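Local coordinates for protein serine protease inhibitor 4, isoform B (Drosophila melanogaster, PDB 4P0F) that probably inhibits serine and cysteine endopeptidases as a member of the serpin family, and is captured here in the cleaved form, at residues Q8-R13 / S37-Q42; D70-A75 / S114-S119; Q80-Y85 / I93-F98; L163-A168 / G302-S307. All coordinates share one frame; numbering follows the deposited sequence.

Contact 1 of 4, residues Q8-R13 / S37-Q42; sequences QEFARR and SPFSIQ
F10 and Q42 bury the most surface where helix 6-28 meets helix 38-49, with F39 in third place. The two helix segments run at 101° to each other, and their axes stay 12.1 Å apart at the closest. Long side chains therefore bridge the gap. F10 CG is anti to the backbone N (chi1 -177°), which carries the ring out from the first helix to the second. The outer part of this ring does the touching. F10 CZ lies 3.7 Å from Q42 OE1. F10 CE1 packs 4.0 Å from F39 CE2, and the two phenylalanine side chains stand nearly perpendicular. Q42 is stretched out past CG and runs antiparallel alongside F10, its amide plane 70° from the ring.

As in other serpins, the N-terminal helix packs on a helix, here 38-49, that runs against the main sheet. S37 caps the start of that second helix, its OG accepting from S40 N at 3.1 Å. S40 OG in turn bonds to N167 of the sheet.

One water closes the polar side of the contact. It donates to F10 O at 2.8 Å and to Q42 OE1 at 3.0 Å. The same water sits 3.4 Å above the F10 ring plane, over the ring centre. Q42 NE2 bonds to L64 O, so the amide is held at both its oxygen and its nitrogen. F78 meets F10 edge-to-face, and V81 touches both F10 and F39.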
loop_
_atom_site.group_PDB
_atom_site.type_symbol
_atom_site.label_atom_id
_atom_site.label_comp_id
_atom_site.label_asym_id
_atom_site.label_seq_id
_atom_site.Cartn_x
_atom_site.Cartn_y
_atom_site.Cartn_z
ATOM N N GLN A 8 12.573 13.542 -3.894
ATOM C CA GLN A 8 11.670 14.223 -2.973
ATOM C C GLN A 8 10.293 14.373 -3.602
ATOM O O GLN A 8 9.281 14.175 -2.939
ATOM C CB GLN A 8 12.209 15.601 -2.575
ATOM C CG GLN A 8 13.495 15.573 -1.773
ATOM C CD GLN A 8 13.874 16.947 -1.253
ATOM O OE1 GLN A 8 14.698 17.644 -1.846
ATOM N NE2 GLN A 8 13.268 17.346 -0.139
ATOM N N GLU A 9 10.247 14.709 -4.888
ATOM C CA GLU A 9 8.964 14.868 -5.561
ATOM C C GLU A 9 8.190 13.564 -5.580
ATOM O O GLU A 9 6.986 13.549 -5.347
ATOM C CB GLU A 9 9.141 15.366 -6.993
ATOM C CG GLU A 9 7.817 15.488 -7.744
ATOM C CD GLU A 9 7.999 15.782 -9.212
ATOM O OE1 GLU A 9 8.630 16.807 -9.540
ATOM O OE2 GLU A 9 7.511 14.977 -10.036
ATOM N N PHE A 10 8.880 12.469 -5.881
ATOM C CA PHE A 10 8.222 11.174 -5.959
ATOM C C PHE A 10 7.558 10.871 -4.622
ATOM O O PHE A 10 6.412 10.444 -4.571
ATOM C CB PHE A 10 9.214 10.069 -6.332
ATOM C CG PHE A 10 8.571 8.715 -6.494
ATOM C CD1 PHE A 10 8.325 7.914 -5.390
ATOM C CD2 PHE A 10 8.211 8.243 -7.741
ATOM C CE1 PHE A 10 7.717 6.683 -5.523
ATOM C CE2 PHE A 10 7.610 7.003 -7.872
ATOM C CZ PHE A 10 7.363 6.225 -6.772
ATOM N N ALA A 11 8.286 11.100 -3.537
ATOM C CA ALA A 11 7.756 10.827 -2.210
ATOM C C ALA A 11 6.558 11.718 -1.902
ATOM O O ALA A 11 5.541 11.240 -1.399
ATOM C CB ALA A 11 8.838 11.012 -1.168
ATOM N N ARG A 12 6.677 13.008 -2.218
ATOM C CA ARG A 12 5.592 13.956 -1.994
ATOM C C ARG A 12 4.328 13.552 -2.731
ATOM O O ARG A 12 3.236 13.576 -2.173
ATOM C CB ARG A 12 5.989 15.368 -2.442
ATOM C CG ARG A 12 6.902 16.092 -1.517
ATOM C CD ARG A 12 6.815 17.594 -1.806
ATOM N NE ARG A 12 7.230 17.885 -3.174
ATOM C CZ ARG A 12 8.496 18.062 -3.541
ATOM N NH1 ARG A 12 9.467 17.976 -2.647
ATOM N NH2 ARG A 12 8.793 18.326 -4.804
ATOM N N ARG A 13 4.466 13.175 -3.998
ATOM C CA ARG A 13 3.300 12.840 -4.796
ATOM C C ARG A 13 2.662 11.536 -4.324
ATOM O O ARG A 13 1.438 11.427 -4.288
ATOM C CB ARG A 13 3.687 12.783 -6.273
ATOM C CG ARG A 13 4.125 14.158 -6.725
ATOM C CD ARG A 13 4.181 14.333 -8.194
ATOM N NE ARG A 13 4.455 15.725 -8.537
ATOM C CZ ARG A 13 4.455 16.182 -9.780
ATOM N NH1 ARG A 13 4.186 15.355 -10.780
ATOM N NH2 ARG A 13 4.707 17.459 -10.028
ATOM N N SER A 37 -0.884 -0.748 0.955
ATOM C CA SER A 37 0.377 -0.202 0.483
ATOM C C SER A 37 0.123 0.765 -0.658
ATOM O O SER A 37 -0.157 0.335 -1.785
ATOM C CB SER A 37 1.323 -1.298 0.017
ATOM O OG SER A 37 2.484 -0.731 -0.565
ATOM N N PRO A 38 0.210 2.071 -0.381
ATOM C CA PRO A 38 0.007 3.018 -1.487
ATOM C C PRO A 38 1.083 2.879 -2.556
ATOM O O PRO A 38 0.796 3.060 -3.752
ATOM C CB PRO A 38 0.052 4.386 -0.799
ATOM C CG PRO A 38 0.709 4.178 0.498
ATOM C CD PRO A 38 0.438 2.760 0.905
ATOM N N PHE A 39 2.296 2.527 -2.144
ATOM C CA PHE A 39 3.394 2.351 -3.085
ATOM C C PHE A 39 3.075 1.241 -4.083
ATOM O O PHE A 39 3.352 1.367 -5.285
ATOM C CB PHE A 39 4.701 2.029 -2.368
ATOM C CG PHE A 39 5.857 1.847 -3.307
ATOM C CD1 PHE A 39 6.130 0.609 -3.857
ATOM C CD2 PHE A 39 6.642 2.923 -3.680
ATOM C CE1 PHE A 39 7.178 0.445 -4.751
ATOM C CE2 PHE A 39 7.693 2.760 -4.569
ATOM C CZ PHE A 39 7.957 1.512 -5.104
ATOM N N SER A 40 2.520 0.143 -3.580
ATOM C CA SER A 40 2.162 -0.993 -4.423
ATOM C C SER A 40 1.088 -0.609 -5.439
ATOM O O SER A 40 1.159 -0.978 -6.628
ATOM C CB SER A 40 1.684 -2.158 -3.548
ATOM O OG SER A 40 1.188 -3.234 -4.310
ATOM N N ILE A 41 0.089 0.123 -4.967
ATOM C CA ILE A 41 -1.007 0.546 -5.819
ATOM C C ILE A 41 -0.506 1.493 -6.903
ATOM O O ILE A 41 -0.824 1.310 -8.081
ATOM C CB ILE A 41 -2.129 1.215 -4.987
ATOM C CG1 ILE A 41 -2.743 0.187 -4.027
ATOM C CG2 ILE A 41 -3.210 1.796 -5.889
ATOM C CD1 ILE A 41 -3.575 0.785 -2.937
ATOM N N GLN A 42 0.261 2.510 -6.522
ATOM C CA GLN A 42 0.735 3.485 -7.508
ATOM C C GLN A 42 1.658 2.839 -8.549
ATOM O O GLN A 42 1.581 3.151 -9.744
ATOM C CB GLN A 42 1.463 4.636 -6.831
ATOM C CG GLN A 42 1.574 5.880 -7.692
ATOM C CD GLN A 42 2.583 6.879 -7.163
ATOM O OE1 GLN A 42 3.708 6.524 -6.815
ATOM N NE2 GLN A 42 2.185 8.148 -7.108
HETATM O O HOH W 1 5.039 9.174 -6.634
#

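Contact 2 of 4, residues D70-A75 / S114-S119; sequences DPEQIA and SKQFLS
A75, Q116 and F117 form a partly buried contact between the start of helix 71-84 and the turn that follows helix 107-115. It lies among the serpin helices that pack over one face of the main sheet, next to helix 38-49. The backbones come close here, with A75 CA and Q116 CA 5.6 Å apart. A75 CB packs against Q116 CB at 3.6 Å. F117 also reaches the alanine, with F117 CE1 3.8 Å from A75 CA. The F117 side chain touches T43 and M47 of helix 38-49 as well, and its ring meets that of F78.

E72 works at the outer edge. Its chain bends at chi2 (59°), which turns the carboxylate toward the turn. E72 OE1 lies 3.8 Å from Q116 CG, and the carboxylate and amide planes stand 83° apart. A water links the two polar ends. It donates to E72 OE2 at 3.0 Å and accepts from Q116 NE2 at 3.2 Å. D70 caps the helix start, as D70 OD1 accepts from Q73 N at 3.1 Å through its anti lone pair.

The chemistry is graded: apolar carbons meet inside, while at the solvent side the carboxylate and the amide join through water rather than directly.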
loop_
_atom_site.group_PDB
_atom_site.type_symbol
_atom_site.label_atom_id
_atom_site.label_comp_id
_atom_site.label_asym_id
_atom_site.label_seq_id
_atom_site.Cartn_x
_atom_site.Cartn_y
_atom_site.Cartn_z
ATOM N N ASP A 70 5.345 11.872 -19.821
ATOM C CA ASP A 70 6.279 11.112 -20.647
ATOM C C ASP A 70 6.545 9.716 -20.064
ATOM O O ASP A 70 7.129 9.610 -18.984
ATOM C CB ASP A 70 7.589 11.884 -20.776
ATOM C CG ASP A 70 8.524 11.277 -21.797
ATOM O OD1 ASP A 70 9.259 10.340 -21.438
ATOM O OD2 ASP A 70 8.527 11.744 -22.954
ATOM N N PRO A 71 6.139 8.644 -20.777
ATOM C CA PRO A 71 6.286 7.279 -20.242
ATOM C C PRO A 71 7.702 6.903 -19.789
ATOM O O PRO A 71 7.846 6.247 -18.751
ATOM C CB PRO A 71 5.866 6.390 -21.422
ATOM C CG PRO A 71 5.010 7.245 -22.266
ATOM C CD PRO A 71 5.552 8.635 -22.131
ATOM N N GLU A 72 8.721 7.284 -20.555
ATOM C CA GLU A 72 10.094 6.977 -20.174
ATOM C C GLU A 72 10.472 7.705 -18.883
ATOM O O GLU A 72 11.127 7.133 -18.020
ATOM C CB GLU A 72 11.070 7.342 -21.300
ATOM C CG GLU A 72 12.546 7.107 -20.952
ATOM C CD GLU A 72 12.862 5.658 -20.589
ATOM O OE1 GLU A 72 12.599 5.258 -19.432
ATOM O OE2 GLU A 72 13.393 4.924 -21.455
ATOM N N GLN A 73 10.059 8.961 -18.740
ATOM C CA GLN A 73 10.384 9.712 -17.527
ATOM C C GLN A 73 9.625 9.145 -16.324
ATOM O O GLN A 73 10.160 9.056 -15.218
ATOM C CB GLN A 73 10.080 11.202 -17.719
ATOM C CG GLN A 73 10.967 11.855 -18.767
ATOM C CD GLN A 73 10.730 13.347 -18.905
ATOM O OE1 GLN A 73 9.774 13.893 -18.353
ATOM N NE2 GLN A 73 11.606 14.014 -19.648
ATOM N N ILE A 74 8.379 8.745 -16.542
ATOM C CA ILE A 74 7.598 8.116 -15.486
ATOM C C ILE A 74 8.279 6.827 -15.037
ATOM O O ILE A 74 8.473 6.592 -13.844
ATOM C CB ILE A 74 6.166 7.804 -15.961
ATOM C CG1 ILE A 74 5.388 9.096 -16.204
ATOM C CG2 ILE A 74 5.428 6.917 -14.965
ATOM C CD1 ILE A 74 4.093 8.868 -16.976
ATOM N N ALA A 75 8.640 5.994 -16.009
ATOM C CA ALA A 75 9.257 4.713 -15.721
ATOM C C ALA A 75 10.547 4.918 -14.938
ATOM O O ALA A 75 10.814 4.217 -13.954
ATOM C CB ALA A 75 9.529 3.948 -17.009
ATOM N N SER A 114 10.590 -4.071 -18.184
ATOM C CA SER A 114 11.746 -4.873 -17.812
ATOM C C SER A 114 12.889 -4.036 -17.238
ATOM O O SER A 114 13.420 -4.360 -16.180
ATOM C CB SER A 114 12.255 -5.667 -19.024
ATOM O OG SER A 114 11.204 -6.404 -19.621
ATOM N N LYS A 115 13.266 -2.963 -17.928
ATOM C CA LYS A 115 14.465 -2.211 -17.572
ATOM C C LYS A 115 14.229 -1.230 -16.426
ATOM O O LYS A 115 15.119 -1.019 -15.606
ATOM C CB LYS A 115 15.003 -1.440 -18.781
ATOM C CG LYS A 115 15.556 -2.300 -19.901
ATOM C CD LYS A 115 15.997 -1.426 -21.060
ATOM C CE LYS A 115 16.789 -2.197 -22.094
ATOM N NZ LYS A 115 17.166 -1.319 -23.236
ATOM N N GLN A 116 13.040 -0.629 -16.373
ATOM C CA GLN A 116 12.773 0.427 -15.402
ATOM C C GLN A 116 11.969 -0.070 -14.202
ATOM O O GLN A 116 12.277 0.289 -13.064
ATOM C CB GLN A 116 12.045 1.588 -16.083
ATOM C CG GLN A 116 12.798 2.156 -17.280
ATOM C CD GLN A 116 14.143 2.747 -16.905
ATOM O OE1 GLN A 116 14.314 3.290 -15.812
ATOM N NE2 GLN A 116 15.107 2.643 -17.813
ATOM N N PHE A 117 10.942 -0.885 -14.443
ATOM C CA PHE A 117 10.149 -1.443 -13.350
ATOM C C PHE A 117 10.699 -2.789 -12.892
ATOM O O PHE A 117 10.172 -3.396 -11.957
ATOM C CB PHE A 117 8.674 -1.587 -13.748
ATOM C CG PHE A 117 7.911 -0.306 -13.694
ATOM C CD1 PHE A 117 7.886 0.551 -14.787
ATOM C CD2 PHE A 117 7.218 0.058 -12.553
ATOM C CE1 PHE A 117 7.189 1.737 -14.741
ATOM C CE2 PHE A 117 6.512 1.244 -12.508
ATOM C CZ PHE A 117 6.497 2.087 -13.596
ATOM N N LEU A 118 11.762 -3.249 -13.547
ATOM C CA LEU A 118 12.446 -4.470 -13.144
ATOM C C LEU A 118 11.450 -5.624 -13.103
ATOM O O LEU A 118 11.562 -6.549 -12.297
ATOM C CB LEU A 118 13.128 -4.272 -11.782
ATOM C CG LEU A 118 14.114 -3.096 -11.701
ATOM C CD1 LEU A 118 14.715 -3.015 -10.301
ATOM C CD2 LEU A 118 15.220 -3.213 -12.743
ATOM N N SER A 119 10.486 -5.568 -14.009
ATOM C CA SER A 119 9.389 -6.518 -14.032
ATOM C C SER A 119 9.765 -7.805 -14.725
ATOM O O SER A 119 10.430 -7.796 -15.756
ATOM C CB SER A 119 8.178 -5.917 -14.736
ATOM O OG SER A 119 7.055 -6.776 -14.636
HETATM O O HOH W 2 14.249 2.064 -20.887
#

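Contact 3 of 4, residues Q80-Y85 / I93-F98; sequences QVLAAY and IANKIF
The last part of helix 71-84 packs against the first part of strand 91-100, and the closest CA atoms, those of L82 and I93, are 7.0 Å apart. No hydrogen bond joins the two segments directly. L82 carries the contact with its two methyl groups. L82 CD2 packs on I93 CG2 at 3.7 Å, and L82 CD1 lies 3.7 Å from N95 ND2. The leucine lies roughly square across both partners. I93 offers the CG2 branch because chi1 of -53° sets CG2 anti to the backbone N. The longer CG1 branch takes CD1 to the F39 ring of helix 38-49.

In the serpin fold this strand belongs to the large main sheet, beside strand 161-174. One face of the strand carries helices 38-49 and 71-84, the other helix 129-143. N95 joins these layers. Its ND2 bonds to F117 O in the turn after helix 107-115, and its OD1 bonds to N167 ND2 on the next strand. Its amide is thus fixed at both ends, and ND2 meets the leucine methyls by van der Waals contact only.

Near Y85, a water links the backbones. It donates to Y85 O at 2.7 Å and accepts from I93 N at 2.9 Å.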
loop_
_atom_site.group_PDB
_atom_site.type_symbol
_atom_site.label_atom_id
_atom_site.label_comp_id
_atom_site.label_asym_id
_atom_site.label_seq_id
_atom_site.Cartn_x
_atom_site.Cartn_y
_atom_site.Cartn_z
ATOM N N GLN A 80 14.249 4.505 -10.020
ATOM C CA GLN A 80 15.113 5.099 -9.005
ATOM C C GLN A 80 14.816 4.518 -7.625
ATOM O O GLN A 80 15.731 4.204 -6.867
ATOM C CB GLN A 80 14.948 6.622 -8.988
ATOM C CG GLN A 80 15.601 7.329 -10.169
ATOM C CD GLN A 80 15.473 8.841 -10.091
ATOM O OE1 GLN A 80 14.373 9.378 -9.955
ATOM N NE2 GLN A 80 16.605 9.536 -10.172
ATOM N N VAL A 81 13.537 4.349 -7.308
ATOM C CA VAL A 81 13.144 3.810 -6.008
ATOM C C VAL A 81 13.338 2.305 -5.930
ATOM O O VAL A 81 13.906 1.790 -4.975
ATOM C CB VAL A 81 11.670 4.120 -5.694
ATOM C CG1 VAL A 81 11.291 3.582 -4.314
ATOM C CG2 VAL A 81 11.413 5.614 -5.786
ATOM N N LEU A 82 12.828 1.601 -6.938
ATOM C CA LEU A 82 12.925 0.150 -6.981
ATOM C C LEU A 82 14.373 -0.316 -6.923
ATOM O O LEU A 82 14.694 -1.291 -6.237
ATOM C CB LEU A 82 12.244 -0.379 -8.246
ATOM C CG LEU A 82 10.739 -0.144 -8.324
ATOM C CD1 LEU A 82 10.239 -0.367 -9.743
ATOM C CD2 LEU A 82 9.995 -1.047 -7.366
ATOM N N ALA A 83 15.256 0.390 -7.625
ATOM C CA ALA A 83 16.665 0.014 -7.650
ATOM C C ALA A 83 17.319 0.207 -6.281
ATOM O O ALA A 83 18.211 -0.546 -5.898
ATOM C CB ALA A 83 17.414 0.815 -8.700
ATOM N N ALA A 84 16.876 1.224 -5.550
ATOM C CA ALA A 84 17.458 1.538 -4.248
ATOM C C ALA A 84 17.238 0.408 -3.242
ATOM O O ALA A 84 17.926 0.338 -2.227
ATOM C CB ALA A 84 16.884 2.840 -3.713
ATOM N N TYR A 85 16.280 -0.471 -3.530
ATOM C CA TYR A 85 16.012 -1.635 -2.687
ATOM C C TYR A 85 16.346 -2.943 -3.400
ATOM O O TYR A 85 15.850 -4.006 -3.017
ATOM C CB TYR A 85 14.549 -1.631 -2.241
ATOM C CG TYR A 85 14.283 -0.625 -1.153
ATOM C CD1 TYR A 85 14.658 -0.886 0.159
ATOM C CD2 TYR A 85 13.676 0.593 -1.435
ATOM C CE1 TYR A 85 14.431 0.030 1.161
ATOM C CE2 TYR A 85 13.443 1.520 -0.435
ATOM C CZ TYR A 85 13.823 1.232 0.861
ATOM O OH TYR A 85 13.597 2.141 1.868
ATOM N N ILE A 93 10.615 -5.659 -3.046
ATOM C CA ILE A 93 9.550 -5.236 -3.942
ATOM C C ILE A 93 9.729 -5.978 -5.265
ATOM O O ILE A 93 10.852 -6.121 -5.745
ATOM C CB ILE A 93 9.568 -3.719 -4.174
ATOM C CG1 ILE A 93 9.566 -2.974 -2.840
ATOM C CG2 ILE A 93 8.348 -3.282 -4.967
ATOM C CD1 ILE A 93 9.958 -1.513 -2.952
ATOM N N ALA A 94 8.626 -6.461 -5.828
ATOM C CA ALA A 94 8.681 -7.262 -7.052
ATOM C C ALA A 94 7.510 -6.992 -7.974
ATOM O O ALA A 94 6.364 -6.929 -7.535
ATOM C CB ALA A 94 8.727 -8.725 -6.716
ATOM N N ASN A 95 7.821 -6.872 -9.260
ATOM C CA ASN A 95 6.828 -6.666 -10.291
ATOM C C ASN A 95 6.832 -7.817 -11.273
ATOM O O ASN A 95 7.888 -8.361 -11.602
ATOM C CB ASN A 95 7.090 -5.355 -11.030
ATOM C CG ASN A 95 6.909 -4.147 -10.137
ATOM O OD1 ASN A 95 5.916 -4.040 -9.428
ATOM N ND2 ASN A 95 7.866 -3.234 -10.174
ATOM N N LYS A 96 5.648 -8.177 -11.748
ATOM C CA LYS A 96 5.546 -9.197 -12.787
ATOM C C LYS A 96 4.295 -8.988 -13.612
ATOM O O LYS A 96 3.263 -8.588 -13.091
ATOM C CB LYS A 96 5.542 -10.600 -12.175
ATOM C CG LYS A 96 5.633 -11.736 -13.197
ATOM C CD LYS A 96 6.164 -13.015 -12.569
ATOM C CE LYS A 96 6.366 -14.105 -13.603
ATOM N NZ LYS A 96 7.044 -15.304 -13.006
ATOM N N ILE A 97 4.395 -9.290 -14.903
ATOM C CA ILE A 97 3.240 -9.247 -15.781
ATOM C C ILE A 97 2.968 -10.661 -16.296
ATOM O O ILE A 97 3.892 -11.405 -16.624
ATOM C CB ILE A 97 3.439 -8.265 -16.961
ATOM C CG1 ILE A 97 2.149 -8.156 -17.777
ATOM C CG2 ILE A 97 4.608 -8.677 -17.847
ATOM C CD1 ILE A 97 2.152 -7.002 -18.797
ATOM N N PHE A 98 1.689 -11.020 -16.327
ATOM C CA PHE A 98 1.258 -12.326 -16.796
ATOM C C PHE A 98 0.394 -12.106 -18.029
ATOM O O PHE A 98 -0.607 -11.397 -17.959
ATOM C CB PHE A 98 0.496 -13.064 -15.708
ATOM C CG PHE A 98 1.277 -13.238 -14.426
ATOM C CD1 PHE A 98 1.253 -12.258 -13.447
ATOM C CD2 PHE A 98 2.013 -14.390 -14.201
ATOM C CE1 PHE A 98 1.955 -12.424 -12.276
ATOM C CE2 PHE A 98 2.720 -14.564 -13.027
ATOM C CZ PHE A 98 2.689 -13.575 -12.063
HETATM O O HOH W 3 13.368 -4.993 -3.656
#

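Contact 4 of 4, residues L163-A168 / G302-S307; sequences LVLVNA and GKMLQS
L163 is the bump of this contact, and M304 and L305 form the hollow that takes it. L163 opens the segment on strand 161-174. The two partners belong to the loop that leads to strand 311-324. The backbones stay well apart, with L163 CA and M304 CA 9.1 Å from each other, so only side chains meet.

One methyl does the wedging. L163 CD2 lies 3.9 Å from M304 SD and 4.1 Å from L305 CD2. The L163 chi1 of 56° places CG between the backbone N and the carbonyl carbon, which aims the branch at the loop. M304 comes in almost at right angles to L163. The methionine chain is straight past CG, so the thioether reaches the leucine side chains, and M304 CE lies a loose 4.4 Å from L165 CD1. L305 lies alongside L163, pointing the opposite way.

L163 and L165 project from one side of the strand, where they also meet I97. V164 and V166 face helix 129-143. In this cleaved serpin the strand lies between strand 91-100 and the inserted strand 328-341, to which L163 and L165 bond through their backbones.

All four touching residues are buried, and no hydrogen bond crosses between the segments. The loop is held to the sheet here by apolar fit, with no polar bond to set direction.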
loop_
_atom_site.group_PDB
_atom_site.type_symbol
_atom_site.label_atom_id
_atom_site.label_comp_id
_atom_site.label_asym_id
_atom_site.label_seq_id
_atom_site.Cartn_x
_atom_site.Cartn_y
_atom_site.Cartn_z
ATOM N N LEU A 163 -3.973 -9.566 -19.925
ATOM C CA LEU A 163 -2.827 -9.578 -19.040
ATOM C C LEU A 163 -3.202 -9.186 -17.636
ATOM O O LEU A 163 -4.235 -8.571 -17.410
ATOM C CB LEU A 163 -1.727 -8.664 -19.573
ATOM C CG LEU A 163 -2.110 -7.214 -19.818
ATOM C CD1 LEU A 163 -1.818 -6.346 -18.592
ATOM C CD2 LEU A 163 -1.364 -6.707 -21.023
ATOM N N VAL A 164 -2.356 -9.591 -16.695
ATOM C CA VAL A 164 -2.480 -9.173 -15.307
ATOM C C VAL A 164 -1.147 -8.603 -14.878
ATOM O O VAL A 164 -0.119 -9.264 -15.000
ATOM C CB VAL A 164 -2.875 -10.332 -14.376
ATOM C CG1 VAL A 164 -2.936 -9.863 -12.913
ATOM C CG2 VAL A 164 -4.206 -10.913 -14.792
ATOM N N LEU A 165 -1.182 -7.366 -14.400
ATOM C CA LEU A 165 -0.011 -6.688 -13.862
ATOM C C LEU A 165 -0.032 -6.821 -12.359
ATOM O O LEU A 165 -1.067 -6.579 -11.750
ATOM C CB LEU A 165 -0.008 -5.208 -14.253
ATOM C CG LEU A 165 0.468 -4.899 -15.670
ATOM C CD1 LEU A 165 0.073 -3.505 -16.076
ATOM C CD2 LEU A 165 1.978 -5.050 -15.744
ATOM N N VAL A 166 1.095 -7.217 -11.772
ATOM C CA VAL A 166 1.158 -7.409 -10.331
ATOM C C VAL A 166 2.373 -6.739 -9.720
ATOM O O VAL A 166 3.480 -6.821 -10.242
ATOM C CB VAL A 166 1.170 -8.903 -9.953
ATOM C CG1 VAL A 166 1.034 -9.062 -8.454
ATOM C CG2 VAL A 166 0.031 -9.628 -10.658
ATOM N N ASN A 167 2.132 -6.053 -8.607
ATOM C CA ASN A 167 3.189 -5.604 -7.723
ATOM C C ASN A 167 3.018 -6.268 -6.375
ATOM O O ASN A 167 1.913 -6.315 -5.857
ATOM C CB ASN A 167 3.171 -4.090 -7.527
ATOM C CG ASN A 167 4.125 -3.659 -6.440
ATOM O OD1 ASN A 167 3.761 -3.583 -5.249
ATOM N ND2 ASN A 167 5.367 -3.413 -6.826
ATOM N N ALA A 168 4.116 -6.760 -5.808
ATOM C CA ALA A 168 4.102 -7.314 -4.456
ATOM C C ALA A 168 5.171 -6.621 -3.630
ATOM O O ALA A 168 6.207 -6.227 -4.158
ATOM C CB ALA A 168 4.328 -8.815 -4.482
ATOM N N GLY A 302 -3.914 0.812 -26.121
ATOM C CA GLY A 302 -3.350 0.304 -27.351
ATOM C C GLY A 302 -1.845 0.153 -27.401
ATOM O O GLY A 302 -1.314 -0.351 -28.402
ATOM N N LYS A 303 -1.150 0.567 -26.343
ATOM C CA LYS A 303 0.296 0.449 -26.325
ATOM C C LYS A 303 0.773 -0.771 -25.534
ATOM O O LYS A 303 1.974 -0.974 -25.391
ATOM C CB LYS A 303 0.921 1.734 -25.787
ATOM C CG LYS A 303 1.061 2.793 -26.890
ATOM C CD LYS A 303 1.303 4.194 -26.333
ATOM C CE LYS A 303 2.766 4.460 -26.041
ATOM N NZ LYS A 303 2.969 5.831 -25.475
ATOM N N MET A 304 -0.160 -1.602 -25.075
ATOM C CA MET A 304 0.194 -2.815 -24.342
ATOM C C MET A 304 0.593 -3.979 -25.254
ATOM O O MET A 304 1.668 -4.543 -25.099
ATOM C CB MET A 304 -0.967 -3.249 -23.449
ATOM C CG MET A 304 -1.142 -2.362 -22.248
ATOM S SD MET A 304 -2.463 -2.930 -21.164
ATOM C CE MET A 304 -2.028 -2.063 -19.641
ATOM N N LEU A 305 -0.274 -4.317 -26.205
ATOM C CA LEU A 305 -0.097 -5.508 -27.045
ATOM C C LEU A 305 0.071 -5.188 -28.530
ATOM O O LEU A 305 -0.441 -4.186 -29.027
ATOM C CB LEU A 305 -1.300 -6.430 -26.893
ATOM C CG LEU A 305 -1.662 -6.913 -25.490
ATOM C CD1 LEU A 305 -2.912 -7.774 -25.560
ATOM C CD2 LEU A 305 -0.517 -7.677 -24.880
ATOM N N GLN A 306 0.747 -6.064 -29.262
ATOM C CA GLN A 306 0.852 -5.873 -30.699
ATOM C C GLN A 306 -0.533 -5.978 -31.350
ATOM O O GLN A 306 -0.813 -5.334 -32.354
ATOM C CB GLN A 306 1.824 -6.888 -31.303
ATOM C CG GLN A 306 3.226 -6.732 -30.738
ATOM C CD GLN A 306 4.248 -7.617 -31.413
ATOM O OE1 GLN A 306 3.904 -8.499 -32.197
ATOM N NE2 GLN A 306 5.518 -7.387 -31.106
ATOM N N SER A 307 -1.394 -6.800 -30.761
ATOM C CA SER A 307 -2.764 -6.963 -31.233
ATOM C C SER A 307 -3.555 -5.669 -31.208
ATOM O O SER A 307 -3.473 -4.931 -30.227
ATOM C CB SER A 307 -3.485 -7.996 -30.365
ATOM O OG SER A 307 -4.874 -7.984 -30.639
#

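Contact 1 lies nearest the centre of the chain. Contact 4 has buried touching residues, yet its centre is about 21 Å from the centre of the chain. Contact 2 is the most open to solvent, and it alone brings a carboxylate to the interface. Contacts 2 and 3 share helix 71-84, and contact 3 is nested in the loop that contact 2 closes. Contacts 3 and 4 use neighbouring strands. A run of hydrogen bonds passes through contacts 2, 3, 4 and 1 in that order, and contacts 1 and 3 also share apolar packing. Contacts 1, 2 and 3 each include a bridging water, whereas contact 4 is purely apolar.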